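Local coordinates for protein phytase (PDB 3ZHC) that belongs to branch 2 of the histidine phosphatase superfamily, enzymes that join a mixed beta sheet flanked by helices to a second, largely helical part, at residues E175-T178 with Q179-Q182; F185-L188 with E189-N193; S235-L238 with T239-L243; D266-S269 with L270-A273. The protein carries 2 engineered substitutions. One frame throughout, in Å; residues are numbered along the deposited sequence.

Contact 1. Residues E175-T178 with Q179-Q182. With FMT (formic acid), chain N.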
ATOM      1  N   GLU B 175     -10.641  -6.549  17.238  1.00 24.02           N
ATOM      2  CA  GLU B 175     -10.423  -7.938  16.751  1.00 24.11           C
ATOM      3  C   GLU B 175     -10.496  -8.041  15.221  1.00 23.93           C
ATOM      4  O   GLU B 175      -9.692  -8.746  14.637  1.00 23.86           O
ATOM      5  CB  GLU B 175     -11.393  -8.924  17.421  1.00 24.24           C
ATOM      6  CG  GLU B 175     -11.094  -9.122  18.926  1.00 24.99           C
ATOM      7  CD  GLU B 175     -12.058 -10.090  19.638  1.00 26.06           C
ATOM      8  OE1 GLU B 175     -13.105 -10.457  19.046  1.00 26.87           O
ATOM      9  OE2 GLU B 175     -11.758 -10.478  20.798  1.00 26.33           O
ATOM     10  N   LEU B 176     -11.451  -7.328  14.583  1.00 23.82           N
ATOM     11  CA  LEU B 176     -11.520  -7.273  13.088  1.00 23.73           C
ATOM     12  C   LEU B 176     -10.295  -6.560  12.494  1.00 23.54           C
ATOM     13  O   LEU B 176      -9.809  -6.945  11.434  1.00 23.48           O
ATOM     14  CB  LEU B 176     -12.802  -6.590  12.582  1.00 23.88           C
ATOM     15  CG  LEU B 176     -14.154  -7.286  12.799  1.00 24.13           C
ATOM     16  CD1 LEU B 176     -15.267  -6.424  12.200  1.00 24.38           C
ATOM     17  CD2 LEU B 176     -14.200  -8.702  12.230  1.00 24.35           C
ATOM     18  N   TYR B 177      -9.807  -5.522  13.183  1.00 23.25           N
ATOM     19  CA  TYR B 177      -8.578  -4.819  12.774  1.00 23.09           C
ATOM     20  C   TYR B 177      -7.375  -5.780  12.935  1.00 23.00           C
ATOM     21  O   TYR B 177      -6.505  -5.817  12.095  1.00 22.98           O
ATOM     22  CB  TYR B 177      -8.387  -3.537  13.592  1.00 23.08           C
ATOM     23  CG  TYR B 177      -7.586  -2.438  12.934  1.00 22.82           C
ATOM     24  CD1 TYR B 177      -8.058  -1.808  11.772  1.00 22.80           C
ATOM     25  CD2 TYR B 177      -6.372  -1.995  13.481  1.00 22.95           C
ATOM     26  CE1 TYR B 177      -7.342  -0.782  11.157  1.00 22.95           C
ATOM     27  CE2 TYR B 177      -5.631  -0.954  12.867  1.00 23.02           C
ATOM     28  CZ  TYR B 177      -6.134  -0.354  11.699  1.00 23.25           C
ATOM     29  OH  TYR B 177      -5.440   0.666  11.074  1.00 24.03           O
ATOM     30  N   THR B 178      -7.357  -6.555  14.027  1.00 22.82           N
ATOM     31  CA  THR B 178      -6.328  -7.585  14.238  1.00 22.71           C
ATOM     32  C   THR B 178      -6.355  -8.624  13.081  1.00 22.67           C
ATOM     33  O   THR B 178      -5.285  -8.949  12.548  1.00 22.70           O
ATOM     34  CB  THR B 178      -6.461  -8.255  15.617  1.00 22.69           C
ATOM     35  OG1 THR B 178      -6.312  -7.252  16.636  1.00 22.53           O
ATOM     36  CG2 THR B 178      -5.404  -9.349  15.807  1.00 22.67           C
ATOM     37  N   GLN B 179      -7.567  -9.117  12.698  1.00 22.61           N
ATOM     38  CA  GLN B 179      -7.695 -10.076  11.555  0.50 22.60           C
ATOM     39  C   GLN B 179      -7.122  -9.498  10.255  1.00 22.51           C
ATOM     40  O   GLN B 179      -6.538 -10.226   9.449  1.00 22.53           O
ATOM     41  CB  GLN B 179      -9.146 -10.564  11.317  0.50 22.66           C
ATOM     42  CG  GLN B 179      -9.510 -11.828  12.102  0.50 22.91           C
ATOM     43  CD  GLN B 179      -9.966 -11.537  13.493  0.50 23.12           C
ATOM     44  OE1 GLN B 179      -9.294 -11.880  14.469  0.50 23.51           O
ATOM     45  NE2 GLN B 179     -11.123 -10.881  13.608  0.50 23.18           N
ATOM     46  N   ARG B 180      -7.288  -8.200  10.065  1.00 22.30           N
ATOM     47  CA  ARG B 180      -6.772  -7.509   8.883  1.00 22.16           C
ATOM     48  C   ARG B 180      -5.227  -7.523   8.804  1.00 21.66           C
ATOM     49  O   ARG B 180      -4.659  -7.566   7.711  1.00 21.69           O
ATOM     50  CB  ARG B 180      -7.300  -6.074   8.865  1.00 22.31           C
ATOM     51  CG  ARG B 180      -7.144  -5.368   7.543  1.00 23.29           C
ATOM     52  CD  ARG B 180      -8.325  -4.406   7.270  1.00 24.26           C
ATOM     53  NE  ARG B 180      -8.099  -3.035   7.608  1.00 25.52           N
ATOM     54  CZ  ARG B 180      -9.041  -2.082   7.526  1.00 26.10           C
ATOM     55  NH1 ARG B 180     -10.299  -2.374   7.114  1.00 26.50           N
ATOM     56  NH2 ARG B 180      -8.734  -0.832   7.865  1.00 26.24           N
ATOM     57  N   TYR B 181      -4.570  -7.485   9.972  1.00 21.15           N
ATOM     58  CA  TYR B 181      -3.108  -7.493  10.073  1.00 20.58           C
ATOM     59  C   TYR B 181      -2.536  -8.832  10.627  1.00 20.42           C
ATOM     60  O   TYR B 181      -1.442  -8.839  11.172  1.00 20.51           O
ATOM     61  CB  TYR B 181      -2.653  -6.290  10.928  1.00 20.35           C
ATOM     62  CG  TYR B 181      -2.911  -4.957  10.275  1.00 19.59           C
ATOM     63  CD1 TYR B 181      -4.147  -4.310  10.412  1.00 18.88           C
ATOM     64  CD2 TYR B 181      -1.920  -4.322   9.510  1.00 18.62           C
ATOM     65  CE1 TYR B 181      -4.398  -3.055   9.801  1.00 18.17           C
ATOM     66  CE2 TYR B 181      -2.162  -3.073   8.898  1.00 18.00           C
ATOM     67  CZ  TYR B 181      -3.407  -2.453   9.050  1.00 17.74           C
ATOM     68  OH  TYR B 181      -3.647  -1.249   8.460  1.00 17.60           O
ATOM     69  N   GLN B 182      -3.269  -9.958  10.470  1.00 20.17           N
ATOM     70  CA  GLN B 182      -2.804 -11.296  10.981  1.00 19.97           C
ATOM     71  C   GLN B 182      -1.386 -11.641  10.580  1.00 19.43           C
ATOM     72  O   GLN B 182      -0.554 -11.902  11.433  1.00 19.29           O
ATOM     73  CB  GLN B 182      -3.699 -12.452  10.495  1.00 20.18           C
ATOM     74  CG  GLN B 182      -4.953 -12.607  11.236  1.00 21.23           C
ATOM     75  CD  GLN B 182      -5.768 -13.842  10.805  1.00 22.80           C
ATOM     76  OE1 GLN B 182      -6.943 -13.716  10.382  1.00 24.28           O
ATOM     77  NE2 GLN B 182      -5.149 -15.045  10.905  1.00 23.33           N
TER
HETATM   78  C   FMT N1412      -7.531  -7.946  19.544  1.00 24.39           C
HETATM   79  O1  FMT N1412      -6.355  -8.049  19.213  1.00 24.24           O
HETATM   80  O2  FMT N1412      -7.882  -8.092  20.707  1.00 24.53           O
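Y177, in the last turn of helix 174-180, and Y181, just past its end, run side by side in the same direction and meet edge to face. The edge of Y181 is turned toward one face of Y177, with Y181 CE1 3.7 Å from Y177 CZ and nearer the rim than the ring centre. The ring planes make an angle of 53°, so this is a tilted T-shaped pair and not a stack. Y177 reaches it because its CG stands anti to the backbone N (chi1 -154°), which turns the ring outward on the side where Y181 lies. The edge of Y181 also meets the backbone: Y177 O lies at that edge, in the ring plane, 3.3 Å from Y181 CD1. R180 takes another side of Y177, its NH2 3.6 Å from Y177 CE1 at the ring edge, so the charge does not sit over the pi face. Beyond the tyrosines, W232 meets both rings and P71 of the second subunit packs on Y181.

T178, on a different side of the helix, gives its OG1 proton to formic acid O1 at 2.7 Å, and OG1 also hydrogen-bonds W232 NE1. Main-chain bonding slackens here, since Y181 N makes weak bonds to both Y177 O and T178 O. The chemistry implies a helix end where aromatic edge-to-face packing accompanies weakening main-chain bonds, with threonine supplying a compact hydroxyl able to serve several polar neighbours.

Contact 2. Residues F185-L188 with E189-N193; sequences FRTL and ENVLN
R186 and E189, three residues apart on helix 182-192, form a salt bridge in which the arginine grips the carboxylate side-on with two nitrogens, one to each oxygen. R186 NE gives its hydrogen to E189 OE1 at 2.8 Å, and R186 NH2 reaches E189 OE2 at 3.0 Å in an almost straight bond of 174°. Both oxygens lie close to the guanidinium plane, but the carboxylate is turned by 23° against it: OE1 is met from above the carboxylate plane, OE2 on its syn side. Arginine suits the place because its long chain can bend, here at chi2 and chi3; both chains run toward the N-terminal end of the helix, the bent arginine and the extended glutamate lying side by side. The carboxylate has further holds, K208 pairing with OE1 and L211 N bonding to OE2, so the charge of this buried group is probably well compensated.

Apolar contact falls to L188 and L192, whose branches meet with L188 CG 4.0 Å from L192 CD1.

Backbone bonding is regular: the amides of residues 189 to 192 each bond to the carbonyl oxygen four residues back, from F185 O to L188 O. The helix then closes in a Schellman motif, with N193 at positive phi, F194 N bonded to E189 O and N193 N weakly to N190 O.

Among its neighbours, this helix rests L188 between helices 231-247 and 260-280, touching S235, F242, L267 and L270, while helix 211-214 covers R186 and E189 through P212.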
ATOM      1  N   PHE B 185       1.427  -9.720  12.227  1.00 15.86           N
ATOM      2  CA  PHE B 185       1.673 -10.246  13.571  1.00 15.62           C
ATOM      3  C   PHE B 185       2.469 -11.559  13.527  1.00 15.46           C
ATOM      4  O   PHE B 185       3.304 -11.783  14.392  1.00 15.27           O
ATOM      5  CB  PHE B 185       0.370 -10.440  14.365  1.00 15.57           C
ATOM      6  CG  PHE B 185      -0.184  -9.174  14.942  1.00 15.39           C
ATOM      7  CD1 PHE B 185       0.420  -8.579  16.065  1.00 14.91           C
ATOM      8  CD2 PHE B 185      -1.318  -8.559  14.384  1.00 15.25           C
ATOM      9  CE1 PHE B 185      -0.100  -7.397  16.617  1.00 14.78           C
ATOM     10  CE2 PHE B 185      -1.838  -7.375  14.930  1.00 14.68           C
ATOM     11  CZ  PHE B 185      -1.226  -6.795  16.050  1.00 14.90           C
ATOM     12  N   ARG B 186       2.206 -12.412  12.523  1.00 15.32           N
ATOM     13  CA  ARG B 186       2.998 -13.646  12.331  1.00 15.30           C
ATOM     14  C   ARG B 186       4.470 -13.316  12.075  1.00 15.23           C
ATOM     15  O   ARG B 186       5.360 -14.006  12.594  1.00 15.32           O
ATOM     16  CB  ARG B 186       2.471 -14.521  11.157  1.00 15.28           C
ATOM     17  CG  ARG B 186       1.019 -15.051  11.270  1.00 15.49           C
ATOM     18  CD  ARG B 186       0.776 -15.887  12.540  1.00 15.74           C
ATOM     19  NE  ARG B 186       0.484 -15.034  13.681  1.00 15.96           N
ATOM     20  CZ  ARG B 186      -0.721 -14.487  13.955  1.00 15.89           C
ATOM     21  NH1 ARG B 186      -1.789 -14.700  13.175  1.00 15.62           N
ATOM     22  NH2 ARG B 186      -0.853 -13.712  15.032  1.00 15.85           N
ATOM     23  N   THR B 187       4.723 -12.267  11.284  1.00 15.12           N
ATOM     24  CA  THR B 187       6.105 -11.843  10.974  1.00 15.08           C
ATOM     25  C   THR B 187       6.800 -11.322  12.238  1.00 14.98           C
ATOM     26  O   THR B 187       7.946 -11.706  12.519  1.00 14.98           O
ATOM     27  CB  THR B 187       6.156 -10.791   9.834  1.00 15.11           C
ATOM     28  OG1 THR B 187       5.501 -11.318   8.676  1.00 14.90           O
ATOM     29  CG2 THR B 187       7.610 -10.437   9.460  1.00 15.09           C
ATOM     30  N   LEU B 188       6.113 -10.464  12.996  1.00 14.85           N
ATOM     31  CA  LEU B 188       6.667  -9.956  14.272  1.00 14.72           C
ATOM     32  C   LEU B 188       6.991 -11.126  15.230  1.00 14.66           C
ATOM     33  O   LEU B 188       8.068 -11.168  15.812  1.00 14.54           O
ATOM     34  CB  LEU B 188       5.725  -8.941  14.945  1.00 14.72           C
ATOM     35  CG  LEU B 188       6.155  -8.393  16.323  1.00 14.58           C
ATOM     36  CD1 LEU B 188       7.555  -7.760  16.232  1.00 14.87           C
ATOM     37  CD2 LEU B 188       5.155  -7.406  16.834  1.00 14.58           C
ATOM     38  N   GLU B 189       6.045 -12.052  15.363  1.00 14.58           N
ATOM     39  CA  GLU B 189       6.218 -13.279  16.178  1.00 14.55           C
ATOM     40  C   GLU B 189       7.427 -14.117  15.748  1.00 14.47           C
ATOM     41  O   GLU B 189       8.161 -14.599  16.600  1.00 14.38           O
ATOM     42  CB  GLU B 189       4.956 -14.112  16.132  1.00 14.58           C
ATOM     43  CG  GLU B 189       3.794 -13.490  16.948  1.00 14.55           C
ATOM     44  CD  GLU B 189       2.423 -13.988  16.525  1.00 14.86           C
ATOM     45  OE1 GLU B 189       2.336 -15.006  15.789  1.00 14.98           O
ATOM     46  OE2 GLU B 189       1.414 -13.360  16.921  1.00 14.98           O
ATOM     47  N   ASN B 190       7.615 -14.274  14.424  1.00 14.49           N
ATOM     48  CA  ASN B 190       8.780 -14.993  13.882  0.50 14.49           C
ATOM     49  C   ASN B 190      10.086 -14.268  14.207  1.00 14.43           C
ATOM     50  O   ASN B 190      11.079 -14.900  14.565  1.00 14.40           O
ATOM     51  CB  ASN B 190       8.653 -15.185  12.365  0.50 14.53           C
ATOM     52  CG  ASN B 190       9.791 -16.014  11.780  0.50 14.69           C
ATOM     53  OD1 ASN B 190       9.934 -17.194  12.078  0.50 14.64           O
ATOM     54  ND2 ASN B 190      10.609 -15.382  10.932  0.50 15.63           N
ATOM     55  N   VAL B 191      10.071 -12.934  14.082  1.00 14.39           N
ATOM     56  CA  VAL B 191      11.272 -12.100  14.371  1.00 14.39           C
ATOM     57  C   VAL B 191      11.659 -12.179  15.876  1.00 14.37           C
ATOM     58  O   VAL B 191      12.836 -12.271  16.217  1.00 14.35           O
ATOM     59  CB  VAL B 191      11.066 -10.645  13.879  1.00 14.36           C
ATOM     60  CG1 VAL B 191      12.182  -9.734  14.326  1.00 14.37           C
ATOM     61  CG2 VAL B 191      10.948 -10.634  12.325  1.00 14.47           C
ATOM     62  N   LEU B 192      10.658 -12.152  16.744  1.00 14.34           N
ATOM     63  CA  LEU B 192      10.859 -12.289  18.179  1.00 14.48           C
ATOM     64  C   LEU B 192      11.127 -13.734  18.639  1.00 14.81           C
ATOM     65  O   LEU B 192      11.560 -13.936  19.762  1.00 14.49           O
ATOM     66  CB  LEU B 192       9.607 -11.809  18.934  1.00 14.37           C
ATOM     67  CG  LEU B 192       9.172 -10.354  18.895  1.00 13.82           C
ATOM     68  CD1 LEU B 192       7.765 -10.240  19.436  1.00 12.91           C
ATOM     69  CD2 LEU B 192      10.128  -9.499  19.686  1.00 13.31           C
ATOM     70  N   ASN B 193      10.858 -14.725  17.766  1.00 15.44           N
ATOM     71  CA  ASN B 193      10.800 -16.162  18.140  1.00 16.00           C
ATOM     72  C   ASN B 193       9.873 -16.275  19.350  1.00 16.27           C
ATOM     73  O   ASN B 193      10.228 -16.826  20.378  1.00 16.05           O
ATOM     74  CB  ASN B 193      12.199 -16.776  18.380  1.00 16.17           C
ATOM     75  CG  ASN B 193      12.189 -18.332  18.331  1.00 17.42           C
ATOM     76  OD1 ASN B 193      11.279 -18.955  17.726  1.00 19.31           O
ATOM     77  ND2 ASN B 193      13.210 -18.966  18.969  1.00 18.36           N
TER

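Contact 3. Residues S235-L238 with T239-L243; sequences SSTL and TEIFL
T239 bonds twice to S235 O, through its side chain and through its backbone, in the middle of helix 231-247. T239 OG1 gives its proton to S235 O at 2.7 Å, and T239 N follows the ordinary helical pattern to the same atom at 3.0 Å. The hydroxyl gets there by standing between the backbone N and the carbonyl carbon (chi1 55°), a crowded position whose cost the bond probably offsets. Further along, I241 N and F242 N bond to T237 O and L238 O, whereas E240 N holds S236 O only weakly, at 3.4 Å.

The apolar contacts follow the ridge of the helix. T237 CG2 lies 3.9 Å from I241 CD1, the two side chains running alongside each other, so the threonine methyl packs along the long branch of isoleucine. M51 of helix 49-53 packs on I241 and on L238. F242 spreads a face over the backbone, with L238 O 3.4 Å above the ring plane and displaced toward the rim.

E240 points its carboxylate elsewhere, to a salt bridge with R38 of the family's RHG signature. Polar needs inside a buried helix are thus met from within and from next door: S235 O takes two donors from one threonine, while S236 O, weakly held along the helix, also hydrogen-bonds H271 ND1 on helix 260-280.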
ATOM      1  N   SER B 235       3.422  -4.030  19.767  1.00 10.90           N
ATOM      2  CA  SER B 235       3.925  -4.212  18.383  1.00 10.93           C
ATOM      3  C   SER B 235       4.365  -2.909  17.730  1.00 10.88           C
ATOM      4  O   SER B 235       5.354  -2.893  17.012  1.00 10.88           O
ATOM      5  CB  SER B 235       2.873  -4.879  17.541  1.00 11.06           C
ATOM      6  OG  SER B 235       2.611  -6.184  18.063  1.00 11.93           O
ATOM      7  N   SER B 236       3.615  -1.823  17.995  1.00 10.88           N
ATOM      8  CA  SER B 236       3.957  -0.491  17.512  1.00 10.79           C
ATOM      9  C   SER B 236       5.311  -0.067  18.066  1.00 10.74           C
ATOM     10  O   SER B 236       6.156   0.477  17.333  1.00 10.84           O
ATOM     11  CB  SER B 236       2.875   0.523  17.908  1.00 10.84           C
ATOM     12  OG  SER B 236       3.112   1.800  17.338  1.00 10.75           O
ATOM     13  N   THR B 237       5.521  -0.320  19.359  1.00 10.55           N
ATOM     14  CA  THR B 237       6.788  -0.005  20.016  1.00 10.37           C
ATOM     15  C   THR B 237       7.935  -0.876  19.462  1.00 10.25           C
ATOM     16  O   THR B 237       8.971  -0.351  19.064  1.00 10.17           O
ATOM     17  CB  THR B 237       6.672  -0.167  21.566  1.00 10.37           C
ATOM     18  OG1 THR B 237       5.700   0.775  22.071  1.00 10.17           O
ATOM     19  CG2 THR B 237       8.012   0.040  22.256  1.00  9.98           C
ATOM     20  N   LEU B 238       7.728  -2.193  19.430  1.00 10.12           N
ATOM     21  CA  LEU B 238       8.797  -3.148  19.013  1.00 10.00           C
ATOM     22  C   LEU B 238       9.269  -2.972  17.594  1.00  9.92           C
ATOM     23  O   LEU B 238      10.485  -2.952  17.353  1.00  9.69           O
ATOM     24  CB  LEU B 238       8.362  -4.600  19.229  1.00  9.97           C
ATOM     25  CG  LEU B 238       8.037  -5.017  20.669  1.00 10.34           C
ATOM     26  CD1 LEU B 238       7.881  -6.539  20.731  1.00 10.81           C
ATOM     27  CD2 LEU B 238       9.085  -4.546  21.689  1.00 10.51           C
ATOM     28  N   THR B 239       8.320  -2.850  16.651  1.00  9.79           N
ATOM     29  CA  THR B 239       8.667  -2.671  15.237  1.00  9.70           C
ATOM     30  C   THR B 239       9.406  -1.331  15.006  1.00  9.56           C
ATOM     31  O   THR B 239      10.302  -1.248  14.153  1.00  9.38           O
ATOM     32  CB  THR B 239       7.432  -2.804  14.322  1.00  9.72           C
ATOM     33  OG1 THR B 239       6.425  -1.896  14.742  1.00 10.25           O
ATOM     34  CG2 THR B 239       6.867  -4.236  14.385  1.00  9.62           C
ATOM     35  N   GLU B 240       9.039  -0.296  15.770  1.00  9.51           N
ATOM     36  CA  GLU B 240       9.754   0.986  15.710  1.00  9.48           C
ATOM     37  C   GLU B 240      11.175   0.810  16.244  1.00  9.49           C
ATOM     38  O   GLU B 240      12.119   1.384  15.690  1.00  9.41           O
ATOM     39  CB  GLU B 240       9.001   2.076  16.477  1.00  9.38           C
ATOM     40  CG  GLU B 240       9.688   3.453  16.542  1.00  9.41           C
ATOM     41  CD  GLU B 240       9.833   4.186  15.178  1.00  9.40           C
ATOM     42  OE1 GLU B 240       9.267   3.736  14.142  1.00  9.09           O
ATOM     43  OE2 GLU B 240      10.520   5.233  15.172  1.00  8.64           O
ATOM     44  N   ILE B 241      11.325   0.017  17.319  1.00  9.51           N
ATOM     45  CA  ILE B 241      12.658  -0.255  17.892  1.00  9.50           C
ATOM     46  C   ILE B 241      13.542  -0.928  16.818  1.00  9.52           C
ATOM     47  O   ILE B 241      14.696  -0.539  16.642  1.00  9.44           O
ATOM     48  CB  ILE B 241      12.608  -1.071  19.211  1.00  9.35           C
ATOM     49  CG1 ILE B 241      11.967  -0.239  20.320  1.00  9.66           C
ATOM     50  CG2 ILE B 241      14.015  -1.496  19.650  1.00  9.17           C
ATOM     51  CD1 ILE B 241      11.700  -0.989  21.614  1.00  9.05           C
ATOM     52  N   PHE B 242      12.997  -1.897  16.096  1.00  9.55           N
ATOM     53  CA  PHE B 242      13.784  -2.544  15.017  1.00  9.80           C
ATOM     54  C   PHE B 242      14.226  -1.526  13.959  1.00  9.71           C
ATOM     55  O   PHE B 242      15.382  -1.556  13.538  1.00  9.72           O
ATOM     56  CB  PHE B 242      13.048  -3.709  14.365  1.00  9.77           C
ATOM     57  CG  PHE B 242      12.676  -4.831  15.321  1.00 10.24           C
ATOM     58  CD1 PHE B 242      13.544  -5.248  16.345  1.00 10.67           C
ATOM     59  CD2 PHE B 242      11.448  -5.502  15.169  1.00 10.91           C
ATOM     60  CE1 PHE B 242      13.185  -6.298  17.213  1.00 11.03           C
ATOM     61  CE2 PHE B 242      11.085  -6.553  16.033  1.00 11.19           C
ATOM     62  CZ  PHE B 242      11.949  -6.948  17.051  1.00 11.36           C
ATOM     63  N   LEU B 243      13.310  -0.634  13.551  1.00  9.71           N
ATOM     64  CA  LEU B 243      13.631   0.443  12.595  1.00  9.90           C
ATOM     65  C   LEU B 243      14.733   1.327  13.134  1.00  9.92           C
ATOM     66  O   LEU B 243      15.678   1.638  12.421  1.00  9.68           O
ATOM     67  CB  LEU B 243      12.415   1.320  12.293  1.00  9.90           C
ATOM     68  CG  LEU B 243      12.623   2.354  11.161  1.00 10.25           C
ATOM     69  CD1 LEU B 243      11.985   1.861   9.860  1.00  9.96           C
ATOM     70  CD2 LEU B 243      12.085   3.730  11.551  1.00  9.84           C
TER

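Contact 4. Residues D266-S269 with L270-A273; sequences DLLS and LHNA
A tightened turn interrupts the regular alpha pattern of helix 260-280, where L270 N bonds to L267 O, three residues back, at 3.2 Å. The bond is that of a 3-10 turn, and its donor stands above the carbonyl plane of L267, 47° out of it. The usual partner of L270 N, D266 O, lies 4.1 Å away and instead accepts a hydrogen bond from S184 OG of helix 182-192, so the displaced carbonyl is not wasted. H271 N is likewise 4.0 Å from L267 O. Alpha bonding resumes with N272 N, which reaches L268 O at 2.9 Å with an N-H...O angle of 168°, and A273 N reaches S269 O at 2.9 Å.

N272 folds its amide back over the same turn, but ND2, though close to L268 O, is poorly aimed at it. That amide serves the loop beyond, OD1 accepting from N347 N and ND2 meeting P345 O, and asparagine suits the place by offering an acceptor and a donor on one short side chain. D266, at the start of the segment, forms salt bridges with K262 and with K117 of the second subunit, linking this helix to the assembly. A273, with its small CB, packs against Y181. L268 and H271 lie alongside each other, pointing the same way, and L268 CD2 comes 3.9 Å from H271 CB and 4.0 Å from H271 CD2.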
ATOM      1  N   ASP B 266       5.857  -5.450   6.616  1.00 13.65           N
ATOM      2  CA  ASP B 266       4.968  -6.266   7.493  1.00 13.34           C
ATOM      3  C   ASP B 266       5.058  -5.777   8.908  1.00 13.00           C
ATOM      4  O   ASP B 266       4.047  -5.584   9.571  1.00 12.96           O
ATOM      5  CB  ASP B 266       5.376  -7.758   7.534  1.00 13.51           C
ATOM      6  CG  ASP B 266       4.907  -8.554   6.350  1.00 13.83           C
ATOM      7  OD1 ASP B 266       4.252  -8.005   5.432  1.00 14.84           O
ATOM      8  OD2 ASP B 266       5.204  -9.787   6.346  1.00 14.44           O
ATOM      9  N   LEU B 267       6.297  -5.589   9.377  1.00 12.65           N
ATOM     10  CA  LEU B 267       6.555  -5.138  10.751  1.00 12.35           C
ATOM     11  C   LEU B 267       6.043  -3.724  10.982  1.00 12.20           C
ATOM     12  O   LEU B 267       5.223  -3.493  11.851  1.00 12.10           O
ATOM     13  CB  LEU B 267       8.059  -5.220  11.070  1.00 12.28           C
ATOM     14  CG  LEU B 267       8.622  -6.648  11.149  1.00 11.99           C
ATOM     15  CD1 LEU B 267      10.146  -6.639  11.127  1.00 11.29           C
ATOM     16  CD2 LEU B 267       8.096  -7.354  12.377  1.00 11.27           C
ATOM     17  N   LEU B 268       6.522  -2.786  10.186  1.00 12.15           N
ATOM     18  CA  LEU B 268       6.116  -1.373  10.358  1.00 12.09           C
ATOM     19  C   LEU B 268       4.631  -1.060   9.991  1.00 11.94           C
ATOM     20  O   LEU B 268       4.158   0.002  10.338  1.00 12.16           O
ATOM     21  CB  LEU B 268       7.151  -0.441   9.702  1.00 12.15           C
ATOM     22  CG  LEU B 268       8.331  -0.310  10.733  1.00 12.64           C
ATOM     23  CD1 LEU B 268       9.675  -0.362  10.122  1.00 13.14           C
ATOM     24  CD2 LEU B 268       8.119   0.963  11.628  1.00 11.77           C
ATOM     25  N   SER B 269       3.914  -1.991   9.319  1.00 11.78           N
ATOM     26  CA  SER B 269       2.470  -1.807   9.069  0.50 11.74           C
ATOM     27  C   SER B 269       1.705  -1.739  10.398  1.00 11.60           C
ATOM     28  O   SER B 269       0.696  -1.057  10.494  1.00 11.61           O
ATOM     29  CB  SER B 269       1.900  -2.927   8.198  0.50 11.78           C
ATOM     30  OG  SER B 269       2.368  -2.808   6.874  0.50 11.96           O
ATOM     31  N   LEU B 270       2.212  -2.460  11.413  1.00 11.38           N
ATOM     32  CA  LEU B 270       1.606  -2.475  12.744  1.00 11.27           C
ATOM     33  C   LEU B 270       1.759  -1.118  13.427  1.00 11.07           C
ATOM     34  O   LEU B 270       0.787  -0.581  13.965  1.00 11.17           O
ATOM     35  CB  LEU B 270       2.205  -3.612  13.599  1.00 11.28           C
ATOM     36  CG  LEU B 270       1.936  -5.031  13.030  1.00 11.49           C
ATOM     37  CD1 LEU B 270       2.677  -6.140  13.822  1.00 11.09           C
ATOM     38  CD2 LEU B 270       0.432  -5.299  12.977  1.00 11.50           C
ATOM     39  N   HIS B 271       2.983  -0.581  13.381  1.00 10.90           N
ATOM     40  CA  HIS B 271       3.317   0.748  13.907  1.00 10.66           C
ATOM     41  C   HIS B 271       2.519   1.851  13.192  1.00 10.63           C
ATOM     42  O   HIS B 271       1.903   2.711  13.854  1.00 10.42           O
ATOM     43  CB  HIS B 271       4.848   0.998  13.793  1.00 10.47           C
ATOM     44  CG  HIS B 271       5.264   2.408  14.063  1.00 10.20           C
ATOM     45  ND1 HIS B 271       5.512   2.880  15.328  1.00 10.15           N
ATOM     46  CD2 HIS B 271       5.478   3.447  13.226  1.00 10.48           C
ATOM     47  CE1 HIS B 271       5.857   4.152  15.262  1.00 10.61           C
ATOM     48  NE2 HIS B 271       5.843   4.522  13.997  1.00 10.59           N
ATOM     49  N   ASN B 272       2.542   1.812  11.856  1.00 10.62           N
ATOM     50  CA  ASN B 272       1.831   2.792  11.017  1.00 10.65           C
ATOM     51  C   ASN B 272       0.332   2.749  11.224  1.00 10.79           C
ATOM     52  O   ASN B 272      -0.290   3.779  11.244  1.00 10.85           O
ATOM     53  CB  ASN B 272       2.158   2.597   9.526  1.00 10.52           C
ATOM     54  CG  ASN B 272       3.590   2.982   9.178  1.00 10.38           C
ATOM     55  OD1 ASN B 272       4.143   3.956   9.699  1.00  9.62           O
ATOM     56  ND2 ASN B 272       4.193   2.220   8.282  1.00 10.64           N
ATOM     57  N   ALA B 273      -0.229   1.535  11.378  1.00 11.08           N
ATOM     58  CA  ALA B 273      -1.660   1.349  11.652  1.00 11.18           C
ATOM     59  C   ALA B 273      -2.055   1.818  13.041  1.00 11.43           C
ATOM     60  O   ALA B 273      -3.146   2.334  13.212  1.00 11.43           O
ATOM     61  CB  ALA B 273      -2.083  -0.126  11.435  1.00 11.14           C
TER
HETATM   62  O   HOH W   1       2.127   0.430   6.258  1.00 18.82           O

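All four contacts lie on one side of the chain's centre, on helices packed into one cluster. Contacts 3 and 4 are the nearest pair, their centres about 8 Å apart, and T239 CG2 lies 3.1 Å from L267 O. Contact 2 joins contact 4 through a probable hydrogen bond of 2.8 Å between T187 OG1 and D266 OD2, and reaches contact 3 where L188 CD1 meets F242 CE2 at 3.7 Å. Contact 1 meets contact 2 where T178 CG2 lies 4.2 Å from F185 CE2, and contact 4 with Y177 OH 3.5 Å from A273 CB. Bound formic acid, probably from the crystallisation liquor, is found about 3 Å from the E240 side chain and hydrogen-bonded to T178.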